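Local coordinates for elongation factor G (Thermus thermophilus, PDB 2DY1), which binds GTP with a magnesium ion and probably acts as a GTPase elongation factor in protein synthesis, at residues A[580-585]-A[631-636]; A[599-604]-A[611-616]. One frame throughout, in Å; residues are numbered along the deposited sequence.

Contact 1. Residues A[580-585]-A[631-636]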
loop_
_atom_site.group_PDB
_atom_site.type_symbol
_atom_site.label_atom_id
_atom_site.label_comp_id
_atom_site.label_asym_id
_atom_site.label_seq_id
_atom_site.Cartn_x
_atom_site.Cartn_y
_atom_site.Cartn_z
ATOM N N VAL A 580 -5.260 0.528 19.442
ATOM C CA VAL A 580 -5.905 -0.705 19.013
ATOM C C VAL A 580 -7.418 -0.548 18.904
ATOM O O VAL A 580 -8.078 -0.120 19.850
ATOM C CB VAL A 580 -5.594 -1.875 19.989
ATOM C CG1 VAL A 580 -6.306 -3.142 19.533
ATOM C CG2 VAL A 580 -4.101 -2.118 20.046
ATOM N N LEU A 581 -7.953 -0.882 17.735
ATOM C CA LEU A 581 -9.388 -0.810 17.489
ATOM C C LEU A 581 -9.871 -2.252 17.574
ATOM O O LEU A 581 -9.390 -3.115 16.837
ATOM C CB LEU A 581 -9.661 -0.242 16.091
ATOM C CG LEU A 581 -11.084 0.191 15.722
ATOM C CD1 LEU A 581 -12.029 -0.985 15.829
ATOM C CD2 LEU A 581 -11.536 1.322 16.632
ATOM N N ALA A 582 -10.812 -2.525 18.472
ATOM C CA ALA A 582 -11.301 -3.888 18.624
ATOM C C ALA A 582 -12.756 -3.974 19.063
ATOM O O ALA A 582 -13.276 -3.072 19.723
ATOM C CB ALA A 582 -10.419 -4.645 19.610
ATOM N N PRO A 583 -13.430 -5.075 18.693
ATOM C CA PRO A 583 -14.834 -5.290 19.053
ATOM C C PRO A 583 -14.970 -5.163 20.561
ATOM O O PRO A 583 -14.041 -5.490 21.301
ATOM C CB PRO A 583 -15.094 -6.713 18.567
ATOM C CG PRO A 583 -14.190 -6.827 17.377
ATOM C CD PRO A 583 -12.918 -6.202 17.893
ATOM N N GLN A 584 -16.121 -4.693 21.019
ATOM C CA GLN A 584 -16.330 -4.526 22.448
ATOM C C GLN A 584 -16.179 -5.831 23.230
ATOM O O GLN A 584 -15.564 -5.846 24.298
ATOM C CB GLN A 584 -17.700 -3.888 22.712
ATOM C CG GLN A 584 -18.896 -4.670 22.205
ATOM C CD GLN A 584 -19.788 -5.146 23.337
ATOM O OE1 GLN A 584 -19.473 -6.118 24.023
ATOM N NE2 GLN A 584 -20.901 -4.450 23.549
ATOM N N GLU A 585 -16.719 -6.927 22.700
ATOM C CA GLU A 585 -16.618 -8.214 23.385
ATOM C C GLU A 585 -15.186 -8.760 23.368
ATOM O O GLU A 585 -14.854 -9.663 24.138
ATOM C CB GLU A 585 -17.591 -9.240 22.772
ATOM C CG GLU A 585 -19.069 -8.826 22.857
ATOM C CD GLU A 585 -20.039 -10.009 22.907
ATOM O OE1 GLU A 585 -20.005 -10.771 23.901
ATOM O OE2 GLU A 585 -20.840 -10.173 21.960
ATOM N N GLY A 631 -6.063 -12.981 16.004
ATOM C CA GLY A 631 -6.592 -13.935 16.965
ATOM C C GLY A 631 -7.239 -13.291 18.179
ATOM O O GLY A 631 -8.185 -13.833 18.751
ATOM N N LEU A 632 -6.732 -12.127 18.572
ATOM C CA LEU A 632 -7.253 -11.403 19.728
ATOM C C LEU A 632 -8.532 -10.632 19.422
ATOM O O LEU A 632 -9.308 -10.318 20.329
ATOM C CB LEU A 632 -6.193 -10.427 20.252
ATOM C CG LEU A 632 -4.966 -11.027 20.942
ATOM C CD1 LEU A 632 -3.866 -9.982 21.043
ATOM C CD2 LEU A 632 -5.357 -11.538 22.324
ATOM N N THR A 633 -8.757 -10.326 18.149
ATOM C CA THR A 633 -9.940 -9.566 17.765
ATOM C C THR A 633 -10.823 -10.278 16.750
ATOM O O THR A 633 -11.618 -9.638 16.061
ATOM C CB THR A 633 -9.546 -8.209 17.176
ATOM O OG1 THR A 633 -8.814 -8.415 15.962
ATOM C CG2 THR A 633 -8.683 -7.441 18.157
ATOM N N GLY A 634 -10.687 -11.595 16.662
ATOM C CA GLY A 634 -11.489 -12.351 15.717
ATOM C C GLY A 634 -11.321 -11.850 14.294
ATOM O O GLY A 634 -12.221 -11.996 13.466
ATOM N N GLY A 635 -10.166 -11.253 14.012
ATOM C CA GLY A 635 -9.895 -10.743 12.680
ATOM C C GLY A 635 -10.517 -9.390 12.385
ATOM O O GLY A 635 -10.427 -8.897 11.261
ATOM N N ALA A 636 -11.137 -8.780 13.389
ATOM C CA ALA A 636 -11.786 -7.483 13.216
ATOM C C ALA A 636 -10.927 -6.309 13.682
ATOM O O ALA A 636 -11.225 -5.154 13.374
ATOM C CB ALA A 636 -13.114 -7.470 13.961
#

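Contact 2. Residues A[599-604]-A[611-616]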
loop_
_atom_site.group_PDB
_atom_site.type_symbol
_atom_site.label_atom_id
_atom_site.label_comp_id
_atom_site.label_asym_id
_atom_site.label_seq_id
_atom_site.Cartn_x
_atom_site.Cartn_y
_atom_site.Cartn_z
ATOM N N GLY A 599 2.132 -3.271 28.771
ATOM C CA GLY A 599 1.482 -2.086 28.247
ATOM C C GLY A 599 0.826 -1.221 29.307
ATOM O O GLY A 599 0.422 -1.699 30.369
ATOM N N ARG A 600 0.725 0.067 29.009
ATOM C CA ARG A 600 0.104 1.017 29.911
ATOM C C ARG A 600 -1.074 1.634 29.187
ATOM O O ARG A 600 -0.902 2.400 28.233
ATOM C CB ARG A 600 1.105 2.103 30.318
ATOM C CG ARG A 600 0.529 3.509 30.310
ATOM C CD ARG A 600 1.366 4.464 31.129
ATOM N NE ARG A 600 0.958 5.847 30.908
ATOM C CZ ARG A 600 1.408 6.880 31.611
ATOM N NH1 ARG A 600 2.284 6.687 32.589
ATOM N NH2 ARG A 600 0.991 8.107 31.331
ATOM N N ILE A 601 -2.275 1.290 29.632
ATOM C CA ILE A 601 -3.475 1.821 29.008
ATOM C C ILE A 601 -3.578 3.298 29.352
ATOM O O ILE A 601 -3.529 3.673 30.521
ATOM C CB ILE A 601 -4.737 1.078 29.501
ATOM C CG1 ILE A 601 -4.555 -0.431 29.308
ATOM C CG2 ILE A 601 -5.959 1.553 28.720
ATOM C CD1 ILE A 601 -5.713 -1.263 29.815
ATOM N N LEU A 602 -3.702 4.130 28.322
ATOM C CA LEU A 602 -3.809 5.572 28.498
ATOM C C LEU A 602 -5.272 5.993 28.522
ATOM O O LEU A 602 -5.621 7.032 29.079
ATOM C CB LEU A 602 -3.092 6.297 27.355
ATOM C CG LEU A 602 -1.588 6.047 27.205
ATOM C CD1 LEU A 602 -1.070 6.764 25.968
ATOM C CD2 LEU A 602 -0.859 6.531 28.448
ATOM N N GLY A 603 -6.124 5.177 27.913
ATOM C CA GLY A 603 -7.538 5.491 27.874
ATOM C C GLY A 603 -8.229 4.740 26.758
ATOM O O GLY A 603 -7.575 4.063 25.963
ATOM N N MET A 604 -9.550 4.863 26.690
ATOM C CA MET A 604 -10.318 4.173 25.665
ATOM C C MET A 604 -11.448 5.027 25.108
ATOM O O MET A 604 -12.014 5.864 25.809
ATOM C CB MET A 604 -10.890 2.876 26.240
ATOM C CG MET A 604 -9.837 1.939 26.809
ATOM S SD MET A 604 -10.540 0.470 27.580
ATOM C CE MET A 604 -11.074 -0.433 26.137
ATOM N N SER A 611 -14.241 -0.217 20.081
ATOM C CA SER A 611 -13.637 0.707 21.026
ATOM C C SER A 611 -12.167 0.885 20.668
ATOM O O SER A 611 -11.511 -0.055 20.226
ATOM C CB SER A 611 -13.768 0.180 22.458
ATOM O OG SER A 611 -12.964 -0.966 22.655
ATOM N N VAL A 612 -11.663 2.102 20.844
ATOM C CA VAL A 612 -10.268 2.406 20.552
ATOM C C VAL A 612 -9.471 2.416 21.853
ATOM O O VAL A 612 -9.765 3.192 22.760
ATOM C CB VAL A 612 -10.121 3.790 19.876
ATOM C CG1 VAL A 612 -8.661 4.046 19.517
ATOM C CG2 VAL A 612 -11.000 3.862 18.637
ATOM N N VAL A 613 -8.471 1.546 21.942
ATOM C CA VAL A 613 -7.636 1.472 23.134
ATOM C C VAL A 613 -6.301 2.167 22.874
ATOM O O VAL A 613 -5.587 1.820 21.935
ATOM C CB VAL A 613 -7.359 0.007 23.543
ATOM C CG1 VAL A 613 -6.470 -0.032 24.778
ATOM C CG2 VAL A 613 -8.669 -0.716 23.813
ATOM N N HIS A 614 -5.983 3.158 23.702
ATOM C CA HIS A 614 -4.732 3.904 23.582
ATOM C C HIS A 614 -3.780 3.419 24.659
ATOM O O HIS A 614 -4.137 3.385 25.837
ATOM C CB HIS A 614 -4.968 5.401 23.787
ATOM C CG HIS A 614 -5.821 6.033 22.736
ATOM N ND1 HIS A 614 -5.369 6.274 21.456
ATOM C CD2 HIS A 614 -7.094 6.491 22.780
ATOM C CE1 HIS A 614 -6.328 6.857 20.757
ATOM N NE2 HIS A 614 -7.385 7.001 21.537
ATOM N N ALA A 615 -2.568 3.053 24.267
ATOM C CA ALA A 615 -1.604 2.576 25.238
ATOM C C ALA A 615 -0.174 2.903 24.840
ATOM O O ALA A 615 0.089 3.361 23.730
ATOM C CB ALA A 615 -1.758 1.070 25.418
ATOM N N GLU A 616 0.737 2.690 25.783
ATOM C CA GLU A 616 2.161 2.877 25.560
ATOM C C GLU A 616 2.707 1.509 25.908
ATOM O O GLU A 616 2.302 0.909 26.903
ATOM C CB GLU A 616 2.759 3.941 26.486
ATOM C CG GLU A 616 2.516 5.369 26.030
ATOM C CD GLU A 616 3.480 6.362 26.664
ATOM O OE1 GLU A 616 4.163 5.994 27.646
ATOM O OE2 GLU A 616 3.548 7.515 26.179
#

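Contact 1. Residues A[580-585]-A[631-636]
Pro583 and Thr633 meet where the last residues of strand 569-583 pass the C-terminal end of helix 625-633, in the alpha+beta, ferredoxin-like C-terminal domain of elongation factor G, where helices 587-596 and 625-633 lie against an antiparallel sheet. Together with Ala636 they account for most of the 180 Å² buried here. The pyrrolidine ring of Pro583 rests against the turn from Thr633 to Ala636: CD approaches Thr633 CB at 4.0 Å, and the side chains of the two residues cross at about a right angle. One residue earlier on the strand, Ala582 CB meets the methyl CG2 of Thr633 at 3.6 Å. The threonine thus turns carbon toward the strand, while its hydroxyl serves its own chain. With chi1 at 64°, OG1 lies between the backbone N and the carbonyl carbon, and it is hydrogen-bonded both to Leu629 O, one turn back in the helix, and to Gly637 N beyond the turn. This double hold fixes the rotation of the side chain and keeps CG2 directed at Ala582. Gly634 leaves the helix with positive phi, Gly635 also has positive phi, and the type I' turn from Thr633 to Ala636 is closed by the bond from Ala636 N to Thr633 O, 2.8 Å long. Val590 of helix 587-596 packs on both Ala582 and Thr633, adding a second helix to this corner. The reversal of the chain brings Ala636 back to the proline, its CB 3.6 Å from Pro583 CG.

Contact 2. Residues A[599-604]-A[611-616]
A beta hairpin made of strands 600-607 and 610-618 contains a classic beta bulge here, in which Leu602 and Gly603 on one strand both face His614 on the other. The two strands run antiparallel. His614 O accepts a short bond from Leu602 N, 2.6 Å, and a weak one from Gly603 N, 3.4 Å, while His614 N returns a nearly straight bond to Gly603 O (169° at the hydrogen). The second bulge residue, Gly603, has phi 160°, in a backbone conformation that strongly favours glycine. On the N-terminal side of the bulge in strand 600-607, Arg600 and Glu616 form a hydrogen-bonded pair, with Arg600 N 2.8 Å from Glu616 O. Their side chains emerge on the same face of the sheet, but Arg600 NE remains 4.6 Å from Glu616 OE1 and the oxygen lies well out of the guanidinium plane, so any attraction is probably only electrostatic. Leu602 packs beside them: its CD1 lies against Glu616 CG at 3.8 Å, and its CD2 sits at the edge of the guanidinium, in plane. On the other face, Met604 and Val613 lie side by side and point the same way. A bend at chi3 (73°) turns the methionine methyl back, bringing CE tightly against Val613 CG2 at 3.4 Å. Leu591 of helix 587-596 covers Ile601 and Val613, and Val587 of the same helix reaches Met604 and Ser611. Strand 610-618 is in turn bonded along its other edge to strand 569-583, through Ser611, Val613 and Ala615.

Overall arrangement
Contacts 1 and 2 belong to one antiparallel sheet in the C-terminal part of the protein, their centres 14 Å apart. Strand 569-583 joins them: Val580 O lies 2.7 Å from Val613 N and Ala582 O 3.0 Å from Ser611 N, both probable hydrogen bonds, and Leu581 CD2 packs on Val612 CG2 at 3.3 Å. Along the chain, the hairpin of contact 2 falls between the two segments of contact 1, and strand 610-618 leads on to helix 625-633. Helix 587-596 touches both contacts, packing on side chains of each. Both lie away from the GTP and magnesium sites.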